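PDB 2P7S: amphinase-2 from Rana pipiens, which cleaves RNA endonucleolytically, acting on polymers such as poly(U) and poly(C) and on pyrimidine-purine dinucleotides such as CpA, and is toxic to cultured tumour cells. Local coordinates for residues T13-S18 with P43-I48; A22-N27 with T77-P82; G39-I44 with I83-S88; K68-Q73 with N94-T99. All blocks are in the same frame, centred on the assembly; numbering follows the deposited sequence.

Interaction 1: T13-S18 with P43-I48; sequences TKHITS and PINTFI. With GOL (glycerol), chain E; ACT (acetate ion), chain D; ACT (acetate ion), chain C.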
# COMPACT_ATOMS: atom_id res chain seq x y z
N THR A 13 5.33 1.51 5.87
CA THR A 13 5.09 2.91 6.16
C THR A 13 4.26 3.57 5.06
O THR A 13 3.29 4.27 5.34
CB THR A 13 6.43 3.69 6.32
OG1 THR A 13 7.14 3.21 7.47
CG2 THR A 13 6.18 5.18 6.48
N LYS A 14 4.64 3.31 3.82
CA LYS A 14 3.96 3.90 2.68
C LYS A 14 2.61 3.27 2.30
O LYS A 14 1.73 3.97 1.82
CB LYS A 14 4.88 3.86 1.46
CG LYS A 14 4.35 4.63 0.27
CD LYS A 14 5.35 4.69 -0.88
CE LYS A 14 4.83 5.61 -1.98
NZ LYS A 14 5.74 5.63 -3.16
N HIS A 15 2.45 1.97 2.54
CA HIS A 15 1.23 1.28 2.12
C HIS A 15 0.33 0.60 3.13
O HIS A 15 -0.80 0.25 2.79
CB HIS A 15 1.58 0.25 1.05
CG HIS A 15 2.18 0.84 -0.18
ND1 HIS A 15 1.45 1.60 -1.06
CD2 HIS A 15 3.44 0.81 -0.66
CE1 HIS A 15 2.23 2.02 -2.03
NE2 HIS A 15 3.45 1.55 -1.82
N ILE A 16 0.81 0.36 4.35
CA ILE A 16 -0.05 -0.33 5.30
C ILE A 16 -0.58 0.59 6.38
O ILE A 16 0.17 1.36 6.99
CB ILE A 16 0.68 -1.53 5.94
CG1 ILE A 16 1.23 -2.44 4.83
CG2 ILE A 16 -0.30 -2.32 6.80
CD1 ILE A 16 1.84 -3.74 5.33
N THR A 17 -1.89 0.53 6.61
CA THR A 17 -2.49 1.37 7.62
C THR A 17 -3.38 0.61 8.60
O THR A 17 -4.08 -0.33 8.22
CB THR A 17 -3.33 2.52 6.99
OG1 THR A 17 -3.83 3.36 8.04
CG2 THR A 17 -4.51 1.97 6.20
N SER A 18 -3.32 1.02 9.86
CA SER A 18 -4.14 0.40 10.91
C SER A 18 -5.45 1.19 11.05
O SER A 18 -6.32 0.81 11.83
CB SER A 18 -3.38 0.41 12.24
OG SER A 18 -3.13 1.73 12.68
N PRO A 43 1.20 12.28 -6.54
CA PRO A 43 0.01 12.08 -7.37
C PRO A 43 -0.91 10.91 -7.02
O PRO A 43 -2.14 11.02 -7.14
CB PRO A 43 0.58 11.98 -8.78
CG PRO A 43 1.95 11.44 -8.56
CD PRO A 43 2.42 12.21 -7.35
N ILE A 44 -0.34 9.79 -6.59
CA ILE A 44 -1.19 8.65 -6.28
C ILE A 44 -0.56 7.60 -5.36
O ILE A 44 0.65 7.36 -5.41
CB ILE A 44 -1.65 7.95 -7.58
CG1 ILE A 44 -2.61 6.81 -7.26
CG2 ILE A 44 -0.43 7.44 -8.36
CD1 ILE A 44 -3.27 6.20 -8.49
N ASN A 45 -1.39 6.99 -4.52
CA ASN A 45 -0.93 5.94 -3.61
C ASN A 45 -2.09 5.10 -3.10
O ASN A 45 -3.19 5.60 -2.89
CB ASN A 45 -0.18 6.50 -2.41
CG ASN A 45 0.57 5.41 -1.64
OD1 ASN A 45 1.47 4.77 -2.18
ND2 ASN A 45 0.18 5.18 -0.39
N THR A 46 -1.83 3.81 -2.89
CA THR A 46 -2.86 2.90 -2.38
C THR A 46 -2.48 2.41 -0.98
O THR A 46 -1.33 2.02 -0.74
CB THR A 46 -3.05 1.68 -3.32
OG1 THR A 46 -3.61 2.13 -4.57
CG2 THR A 46 -4.00 0.67 -2.71
N PHE A 47 -3.44 2.46 -0.07
CA PHE A 47 -3.24 2.04 1.31
C PHE A 47 -3.99 0.75 1.61
O PHE A 47 -5.14 0.57 1.20
CB PHE A 47 -3.71 3.14 2.27
CG PHE A 47 -2.90 4.40 2.17
CD1 PHE A 47 -3.24 5.39 1.26
CD2 PHE A 47 -1.78 4.58 2.97
CE1 PHE A 47 -2.46 6.54 1.14
CE2 PHE A 47 -0.99 5.72 2.87
CZ PHE A 47 -1.34 6.71 1.95
N ILE A 48 -3.34 -0.15 2.35
CA ILE A 48 -3.92 -1.44 2.69
C ILE A 48 -4.37 -1.44 4.15
O ILE A 48 -3.56 -1.28 5.05
CB ILE A 48 -2.88 -2.57 2.49
CG1 ILE A 48 -2.21 -2.44 1.12
CG2 ILE A 48 -3.55 -3.93 2.61
CD1 ILE A 48 -0.87 -3.18 1.03
C1 GOL E . 1.58 2.57 -5.34
O1 GOL E . 0.38 2.95 -4.67
C2 GOL E . 2.76 3.40 -4.84
O2 GOL E . 2.58 4.81 -5.02
C3 GOL E . 4.03 2.96 -5.57
O3 GOL E . 5.13 3.74 -5.08
C ACT D . 6.95 1.08 -2.71
O ACT D . 7.87 1.54 -3.41
OXT ACT D . 5.77 0.63 -3.10
CH3 ACT D . 7.21 1.02 -1.21
C ACT C . -3.79 1.22 -8.09
O ACT C . -3.78 0.18 -8.80
OXT ACT C . -3.01 1.53 -7.08
CH3 ACT C . -4.84 2.26 -8.44
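His15 and Thr46 meet in what is, by analogy with other pancreatic ribonucleases, the active site, where the end of helix 6-15 runs on into the short strand 16-17, parallel to strand 45-49. The imidazole approaches Thr46 edge-on: ND1 donates to Thr46 O at 2.8 Å along an almost straight path (174°); Thr46 O lies in the ring plane, and ND1 approaches in the plane of the carbonyl. The first torsion (chi1 -61°) brings the His15 ring up to the strand, and chi2 then sets ND1 toward Thr46 and NE2 on the far side, where an acetate accepts a hydrogen bond 2.8 Å from NE2 to OXT. An acetate, apparently this one, also bonds to His107 and Phe108 N, consistent with a place shared by the probable general base, His15, and acid, His107. A phenylalanine at His15 would probably leave Thr46 O without its donor and the acetate site without one of its grips.

The Asn45 amide lies 29° from the imidazole plane, and its ND2 reaches Lys14 O at 3.0 Å, from above one face of the Phe47 ring. Lys14 stretches out past them, its NZ paired with Asp38 and also bonded to glycerol O3. The glycerol takes up part of the predicted substrate site, with O1 accepting from Thr46 N at 3.0 Å, while Thr46 OG1 joins Thr78 and a second acetate. Beyond the histidine the parallel pairing takes over: Ile48 N donates to His15 O at 2.6 Å, and Thr17 N to Ile48 O at 2.9 Å.

Interaction 2: A22-N27 with T77-P82; sequences ADFNCN and TTCKNP. With NAG (2-acetamido-2-deoxy-beta-D-glucopyranose), chain B.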
# COMPACT_ATOMS: atom_id res chain seq x y z
N ALA A 22 -13.22 4.45 7.14
CA ALA A 22 -13.97 5.65 7.47
C ALA A 22 -13.11 6.74 8.12
O ALA A 22 -13.32 7.93 7.86
CB ALA A 22 -15.12 5.29 8.39
N ASP A 23 -12.16 6.35 8.95
CA ASP A 23 -11.30 7.32 9.62
C ASP A 23 -10.13 7.77 8.76
O ASP A 23 -9.47 8.75 9.09
CB ASP A 23 -10.75 6.76 10.93
CG ASP A 23 -11.81 6.62 12.00
OD1 ASP A 23 -12.73 7.46 12.01
OD2 ASP A 23 -11.70 5.68 12.82
N PHE A 24 -9.87 7.05 7.68
CA PHE A 24 -8.76 7.40 6.83
C PHE A 24 -9.07 8.66 6.03
O PHE A 24 -10.17 8.81 5.50
CB PHE A 24 -8.42 6.26 5.86
CG PHE A 24 -7.07 6.40 5.22
CD1 PHE A 24 -5.92 6.01 5.90
CD2 PHE A 24 -6.94 6.99 3.96
CE1 PHE A 24 -4.65 6.20 5.34
CE2 PHE A 24 -5.69 7.18 3.39
CZ PHE A 24 -4.54 6.79 4.08
N ASN A 25 -8.08 9.54 5.94
CA ASN A 25 -8.25 10.78 5.20
C ASN A 25 -7.04 11.02 4.32
O ASN A 25 -5.94 11.30 4.82
CB ASN A 25 -8.41 11.97 6.16
CG ASN A 25 -8.78 13.25 5.44
OD1 ASN A 25 -8.29 13.52 4.35
ND2 ASN A 25 -9.63 14.06 6.06
N CYS A 26 -7.23 10.90 3.02
CA CYS A 26 -6.15 11.11 2.07
C CYS A 26 -5.46 12.46 2.25
O CYS A 26 -4.23 12.55 2.19
CB CYS A 26 -6.67 11.01 0.64
SG CYS A 26 -7.06 9.32 0.09
N ASN A 27 -6.24 13.51 2.45
CA ASN A 27 -5.66 14.84 2.60
C ASN A 27 -4.71 14.94 3.78
O ASN A 27 -3.77 15.73 3.76
CB ASN A 27 -6.76 15.89 2.73
CG ASN A 27 -7.69 15.87 1.56
OD1 ASN A 27 -7.25 15.66 0.42
ND2 ASN A 27 -8.98 16.07 1.80
N THR A 77 -7.69 1.65 0.09
CA THR A 77 -8.04 3.05 -0.13
C THR A 77 -7.01 3.63 -1.09
O THR A 77 -5.80 3.57 -0.84
CB THR A 77 -8.00 3.86 1.17
OG1 THR A 77 -9.09 3.46 2.00
CG2 THR A 77 -8.12 5.35 0.87
N THR A 78 -7.48 4.19 -2.19
CA THR A 78 -6.58 4.78 -3.16
C THR A 78 -6.78 6.29 -3.15
O THR A 78 -7.90 6.77 -3.26
CB THR A 78 -6.84 4.21 -4.58
OG1 THR A 78 -6.49 2.82 -4.60
CG2 THR A 78 -6.02 4.95 -5.62
N CYS A 79 -5.68 7.03 -2.97
CA CYS A 79 -5.71 8.49 -2.97
C CYS A 79 -5.17 8.94 -4.33
O CYS A 79 -4.06 8.55 -4.71
CB CYS A 79 -4.80 9.04 -1.88
SG CYS A 79 -5.23 8.48 -0.20
N LYS A 80 -5.93 9.77 -5.05
CA LYS A 80 -5.47 10.20 -6.36
C LYS A 80 -6.03 11.55 -6.80
O LYS A 80 -6.81 12.19 -6.09
CB LYS A 80 -5.85 9.15 -7.40
CG LYS A 80 -7.36 9.01 -7.58
CD LYS A 80 -7.68 7.97 -8.63
CE LYS A 80 -9.17 7.93 -8.94
NZ LYS A 80 -9.46 6.96 -10.03
N ASN A 81 -5.61 11.97 -8.00
CA ASN A 81 -6.06 13.21 -8.62
C ASN A 81 -5.99 14.43 -7.71
O ASN A 81 -6.97 15.16 -7.54
CB ASN A 81 -7.49 13.04 -9.13
CG ASN A 81 -7.63 11.86 -10.07
OD1 ASN A 81 -6.62 11.30 -10.52
ND2 ASN A 81 -8.86 11.47 -10.38
N PRO A 82 -4.81 14.69 -7.12
CA PRO A 82 -4.69 15.85 -6.25
C PRO A 82 -4.83 17.18 -6.98
O PRO A 82 -4.50 17.31 -8.16
CB PRO A 82 -3.30 15.68 -5.65
CG PRO A 82 -2.53 15.06 -6.80
CD PRO A 82 -3.51 14.01 -7.29
C1 NAG B . -9.96 15.89 0.75
C2 NAG B . -11.32 15.53 1.36
C3 NAG B . -12.36 15.37 0.24
C4 NAG B . -12.41 16.65 -0.58
C5 NAG B . -11.01 16.93 -1.15
C6 NAG B . -10.94 18.20 -1.99
C7 NAG B . -11.88 14.15 3.26
C8 NAG B . -11.73 12.82 3.98
N2 NAG B . -11.21 14.30 2.12
O3 NAG B . -13.64 15.09 0.80
O4 NAG B . -13.37 16.52 -1.64
O5 NAG B . -10.06 17.07 -0.07
O6 NAG B . -11.25 19.35 -1.22
O7 NAG B . -12.59 15.03 3.74
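Cys26 and Cys79 are joined by a disulfide, SG to SG 2.0 Å, that ties the start of helix 26-29 to strand 74-83. Both sulfurs stand anti to their own carbonyl carbons (chi1 -73° for Cys26 and -59° for Cys79), and a chi3 of -84° turns the two CB-SG bonds nearly at right angles, close to the relaxed geometry of such a bridge. Phe24 takes a different first torsion, with CG anti to the backbone N, which lays its ring beside the strand. There the rim of the ring meets the bridge: Cys79 SG lies in the ring plane, 3.8 Å from Phe24 CE2, a sulfur-aromatic contact made at the edge. Thr77 crosses the ring obliquely with its methyl, CG2 standing 3.7 Å from Phe24 CD2, while its hydroxyl bonds to His49.

On the outer side, Asn25 occupies the N-cap of the helix, its OD1 accepting a weak bond from Asn27 N at 2.8 Å. The same amide packs against the acetyl methyl of the sugar, with Asn25 ND2 3.2 Å from NAG C8; the sugar itself is linked through Asn27 ND2. A leucine at Asn25 would probably leave Asn27 N without its weak capping acceptor and the sugar's acetyl methyl without its amide neighbour. A disulfide between a short helix and a central strand, backed by buried aromatic rings, belongs to the core architecture of the pancreatic ribonuclease fold.

Interaction 3: G39-I44 with I83-S88; sequences GQCKPI and IRCKYS. With NAG (2-acetamido-2-deoxy-beta-D-glucopyranose), chain B.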
# COMPACT_ATOMS: atom_id res chain seq x y z
N GLY A 39 8.11 11.34 -0.27
CA GLY A 39 7.70 12.73 -0.31
C GLY A 39 6.20 12.92 -0.15
O GLY A 39 5.42 12.02 -0.44
N GLN A 40 5.79 14.10 0.31
CA GLN A 40 4.37 14.40 0.50
C GLN A 40 3.73 14.95 -0.77
O GLN A 40 4.41 15.39 -1.69
CB GLN A 40 4.16 15.40 1.63
CG GLN A 40 4.46 14.87 3.03
CD GLN A 40 5.83 15.28 3.52
OE1 GLN A 40 6.11 16.47 3.70
NE2 GLN A 40 6.70 14.30 3.75
N CYS A 41 2.40 14.92 -0.80
CA CYS A 41 1.62 15.43 -1.92
C CYS A 41 1.93 14.74 -3.25
O CYS A 41 1.98 15.38 -4.30
CB CYS A 41 1.84 16.94 -2.07
SG CYS A 41 0.74 17.76 -3.27
N LYS A 42 2.13 13.42 -3.21
CA LYS A 42 2.41 12.67 -4.43
C LYS A 42 1.11 12.47 -5.21
O LYS A 42 0.02 12.47 -4.63
CB LYS A 42 3.05 11.33 -4.08
CG LYS A 42 4.48 11.46 -3.56
CD LYS A 42 5.39 12.06 -4.63
CE LYS A 42 6.73 12.48 -4.06
NZ LYS A 42 7.65 13.03 -5.10
N PRO A 43 1.20 12.28 -6.54
CA PRO A 43 0.01 12.08 -7.37
C PRO A 43 -0.91 10.91 -7.02
O PRO A 43 -2.14 11.02 -7.14
CB PRO A 43 0.58 11.98 -8.78
CG PRO A 43 1.95 11.44 -8.56
CD PRO A 43 2.42 12.21 -7.35
N ILE A 44 -0.34 9.79 -6.59
CA ILE A 44 -1.19 8.65 -6.28
C ILE A 44 -0.56 7.60 -5.36
O ILE A 44 0.65 7.36 -5.41
CB ILE A 44 -1.65 7.95 -7.58
CG1 ILE A 44 -2.61 6.81 -7.26
CG2 ILE A 44 -0.43 7.44 -8.36
CD1 ILE A 44 -3.27 6.20 -8.49
N ILE A 83 -5.35 18.16 -6.25
CA ILE A 83 -5.52 19.53 -6.72
C ILE A 83 -5.00 20.29 -5.52
O ILE A 83 -5.66 20.33 -4.48
CB ILE A 83 -7.00 19.91 -6.93
CG1 ILE A 83 -7.67 18.96 -7.93
CG2 ILE A 83 -7.09 21.35 -7.42
CD1 ILE A 83 -7.15 19.07 -9.34
N ARG A 84 -3.81 20.87 -5.64
CA ARG A 84 -3.20 21.60 -4.53
C ARG A 84 -3.12 20.70 -3.29
O ARG A 84 -3.41 21.11 -2.17
CB ARG A 84 -4.01 22.86 -4.22
CG ARG A 84 -3.77 23.99 -5.22
CD ARG A 84 -4.57 25.23 -4.88
NE ARG A 84 -6.00 25.01 -5.04
CZ ARG A 84 -6.61 24.86 -6.22
NH1 ARG A 84 -5.90 24.90 -7.34
NH2 ARG A 84 -7.92 24.65 -6.27
N CYS A 85 -2.72 19.45 -3.53
CA CYS A 85 -2.55 18.42 -2.50
C CYS A 85 -3.81 17.95 -1.77
O CYS A 85 -3.73 17.44 -0.66
CB CYS A 85 -1.50 18.87 -1.49
SG CYS A 85 0.05 19.41 -2.29
N LYS A 86 -4.96 18.12 -2.41
CA LYS A 86 -6.24 17.66 -1.86
C LYS A 86 -6.66 16.57 -2.85
O LYS A 86 -6.65 16.79 -4.07
CB LYS A 86 -7.25 18.80 -1.81
CG LYS A 86 -6.92 19.88 -0.78
CD LYS A 86 -7.07 19.34 0.64
CE LYS A 86 -6.92 20.45 1.68
NZ LYS A 86 -5.53 21.00 1.74
N TYR A 87 -7.04 15.41 -2.33
CA TYR A 87 -7.35 14.25 -3.17
C TYR A 87 -8.76 13.71 -3.30
O TYR A 87 -9.64 14.00 -2.49
CB TYR A 87 -6.51 13.06 -2.72
CG TYR A 87 -5.02 13.28 -2.67
CD1 TYR A 87 -4.44 14.14 -1.73
CD2 TYR A 87 -4.17 12.61 -3.54
CE1 TYR A 87 -3.06 14.32 -1.67
CE2 TYR A 87 -2.80 12.77 -3.49
CZ TYR A 87 -2.25 13.62 -2.56
OH TYR A 87 -0.88 13.77 -2.52
N SER A 88 -8.94 12.89 -4.34
CA SER A 88 -10.17 12.16 -4.57
C SER A 88 -9.85 10.85 -3.85
O SER A 88 -8.70 10.39 -3.88
CB SER A 88 -10.40 11.88 -6.06
OG SER A 88 -10.86 13.05 -6.72
C1 NAG B . -9.96 15.89 0.75
C2 NAG B . -11.32 15.53 1.36
C3 NAG B . -12.36 15.37 0.24
C4 NAG B . -12.41 16.65 -0.58
C5 NAG B . -11.01 16.93 -1.15
C6 NAG B . -10.94 18.20 -1.99
C7 NAG B . -11.88 14.15 3.26
C8 NAG B . -11.73 12.82 3.98
N2 NAG B . -11.21 14.30 2.12
O3 NAG B . -13.64 15.09 0.80
O4 NAG B . -13.37 16.52 -1.64
O5 NAG B . -10.06 17.07 -0.07
O6 NAG B . -11.25 19.35 -1.22
O7 NAG B . -12.59 15.03 3.74
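Different first torsions bring Cys41 and Cys85 together: Cys41 SG stands anti to its backbone N (chi1 -171°), whereas Cys85 SG stands anti to its carbonyl carbon (chi1 -51°). The resulting disulfide, SG to SG 2.0 Å with chi3 -92°, ties the loop before strand 45-49 to the type I' turn of a beta hairpin in the pancreatic ribonuclease fold. Cys85 lies within that turn, which runs from Ile83 to Lys86 and is closed by backbone bonds in both directions, Ile83 N to Lys86 O at 2.9 Å and Lys86 N to Ile83 O at 3.1 Å.

Just past the turn, Tyr87 reaches across to the loop 39-44, its ring flanked by Cys26, Met30 and Pro82 and its backbone N bonded to Asn27 OD1. Behind the tyrosine, the glycan carried by Asn27 lies along Lys86, with Lys86 CB 3.7 Å from NAG O5. The loop residues Lys42, Pro43 and Ile44 belong to the predicted substrate site, so the disulfide and the tyrosine hydrogen bond both hold backbone next to, or within, that probable site. Meeting the ring at its edge, Lys42 O accepts a hydrogen bond from Tyr87 OH at 2.6 Å.

Interaction 4: K68-Q73 with N94-T99; sequences KSSTQQ and NFICIT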
# COMPACT_ATOMS: atom_id res chain seq x y z
N LYS A 68 4.15 -10.83 -7.16
CA LYS A 68 3.25 -11.88 -6.69
C LYS A 68 1.84 -11.34 -6.45
O LYS A 68 1.67 -10.24 -5.93
CB LYS A 68 3.77 -12.48 -5.38
CG LYS A 68 5.09 -13.23 -5.48
CD LYS A 68 4.93 -14.51 -6.29
CE LYS A 68 6.20 -15.35 -6.27
NZ LYS A 68 6.03 -16.63 -7.02
N SER A 69 0.83 -12.12 -6.83
CA SER A 69 -0.57 -11.74 -6.62
C SER A 69 -0.98 -12.32 -5.27
O SER A 69 -0.60 -13.45 -4.95
CB SER A 69 -1.48 -12.32 -7.71
OG SER A 69 -1.22 -11.75 -8.98
N SER A 70 -1.75 -11.57 -4.49
CA SER A 70 -2.20 -12.08 -3.20
C SER A 70 -3.34 -13.06 -3.45
O SER A 70 -4.09 -12.92 -4.40
CB SER A 70 -2.70 -10.93 -2.31
OG SER A 70 -3.84 -10.31 -2.87
N THR A 71 -3.45 -14.07 -2.59
CA THR A 71 -4.50 -15.07 -2.75
C THR A 71 -5.75 -14.64 -2.00
O THR A 71 -6.83 -15.20 -2.19
CB THR A 71 -4.02 -16.45 -2.25
OG1 THR A 71 -3.51 -16.34 -0.92
CG2 THR A 71 -2.93 -16.99 -3.16
N GLN A 72 -5.60 -13.63 -1.15
CA GLN A 72 -6.71 -13.10 -0.38
C GLN A 72 -6.96 -11.66 -0.79
O GLN A 72 -6.08 -11.01 -1.35
CB GLN A 72 -6.39 -13.18 1.12
CG GLN A 72 -5.06 -12.54 1.49
CD GLN A 72 -4.77 -12.63 2.98
OE1 GLN A 72 -5.58 -12.22 3.81
NE2 GLN A 72 -3.60 -13.16 3.32
N GLN A 73 -8.17 -11.17 -0.54
CA GLN A 73 -8.53 -9.80 -0.88
C GLN A 73 -8.35 -8.89 0.33
O GLN A 73 -8.53 -9.33 1.47
CB GLN A 73 -10.00 -9.71 -1.34
CG GLN A 73 -10.35 -10.51 -2.59
CD GLN A 73 -11.77 -10.22 -3.07
OE1 GLN A 73 -12.08 -9.11 -3.50
NE2 GLN A 73 -12.64 -11.23 -2.98
N ASN A 94 -10.15 -5.96 -3.02
CA ASN A 94 -9.62 -6.65 -4.19
C ASN A 94 -8.30 -7.29 -3.80
O ASN A 94 -7.83 -7.13 -2.67
CB ASN A 94 -9.37 -5.62 -5.30
CG ASN A 94 -9.32 -6.24 -6.68
OD1 ASN A 94 -9.17 -7.46 -6.83
ND2 ASN A 94 -9.45 -5.41 -7.71
N PHE A 95 -7.72 -8.03 -4.73
CA PHE A 95 -6.43 -8.65 -4.49
C PHE A 95 -5.45 -7.55 -4.82
O PHE A 95 -5.84 -6.49 -5.34
CB PHE A 95 -6.20 -9.83 -5.44
CG PHE A 95 -7.34 -10.80 -5.52
CD1 PHE A 95 -8.45 -10.51 -6.32
CD2 PHE A 95 -7.32 -11.99 -4.81
CE1 PHE A 95 -9.52 -11.40 -6.40
CE2 PHE A 95 -8.38 -12.89 -4.89
CZ PHE A 95 -9.49 -12.59 -5.68
N ILE A 96 -4.18 -7.77 -4.53
CA ILE A 96 -3.17 -6.77 -4.85
C ILE A 96 -1.98 -7.46 -5.49
O ILE A 96 -1.78 -8.66 -5.33
CB ILE A 96 -2.70 -5.99 -3.60
CG1 ILE A 96 -2.09 -6.94 -2.57
CG2 ILE A 96 -3.87 -5.21 -3.01
CD1 ILE A 96 -1.51 -6.24 -1.33
N CYS A 97 -1.23 -6.69 -6.25
CA CYS A 97 -0.05 -7.18 -6.94
C CYS A 97 1.13 -6.41 -6.37
O CYS A 97 1.16 -5.18 -6.43
CB CYS A 97 -0.16 -6.94 -8.45
SG CYS A 97 1.37 -7.39 -9.33
N ILE A 98 2.09 -7.14 -5.81
CA ILE A 98 3.25 -6.51 -5.21
C ILE A 98 4.54 -7.16 -5.69
O ILE A 98 4.52 -8.26 -6.25
CB ILE A 98 3.22 -6.62 -3.66
CG1 ILE A 98 3.29 -8.09 -3.25
CG2 ILE A 98 1.96 -5.98 -3.11
CD1 ILE A 98 3.32 -8.31 -1.74
N THR A 99 5.65 -6.48 -5.48
CA THR A 99 6.95 -7.03 -5.84
C THR A 99 7.51 -7.52 -4.52
O THR A 99 7.45 -6.81 -3.52
CB THR A 99 7.92 -5.98 -6.40
OG1 THR A 99 7.31 -5.32 -7.52
CG2 THR A 99 9.21 -6.65 -6.86
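Gln73 lays its CG over the centre of the Phe95 ring, 3.8 Å from the centroid and 9° off the normal, a CH-pi contact in which the amide plane is tilted only 17° from the ring. The glutamine chain is extended beyond CG, which carries the amide outward past the CE1-CZ rim. Thr71 O lies at the rim of the same ring, 3.9 Å from Phe95 CE2, and Lys113 adds a cation-pi contact from outside the pair.

Ser70 organises the next shell. With OG between its backbone N and carbonyl carbon (chi1 64°), the hydroxyl accepts from Ile96 N at 3.1 Å and donates to Gln72 O at 2.8 Å, so one oxygen stands in for a backbone acceptor and also pins the bend that follows. Ser70 N completes the link by donating to Ile96 O at 3.0 Å.

Further along, ordinary pairing resumes between Lys68 and Ile98, where Lys68 N lies 2.8 Å from Ile98 O and Ile98 N 3.1 Å from Lys68 O. On the face shared by Ser69 and Cys97, the C-terminus is tied in by the Cys97-Cys114 disulfide and by a bond from Cys114 N to Ser69 OG. The whole is an antiparallel strand pair of the ribonuclease sheet, continuing into a loop in which the Ser70 hydroxyl bonds to both sides.

Overall arrangement
All four contacts draw on one curled mixed sheet. Interactions 1 and 2 lie about 9 Å apart between centres and meet where strand 45-49 pairs with strand 74-83, Phe47 packing on Phe24. Interaction 3, also about 9 Å from interaction 2, continues to the hairpin end beside the glycan and shares Pro43 and Ile44 with interaction 1. Interaction 4 lies on the other side of the chain's centre, about 25 Å from interaction 3, yet both use the long strand 86-101. Along the chain, interactions 2, 3 and 4 alternate with one another and 1 alternates with 2, but 1 closes before 4 opens. Disulfides and strand pairing thus join parts of the sheet around interaction 1, which holds the probable active-site histidine.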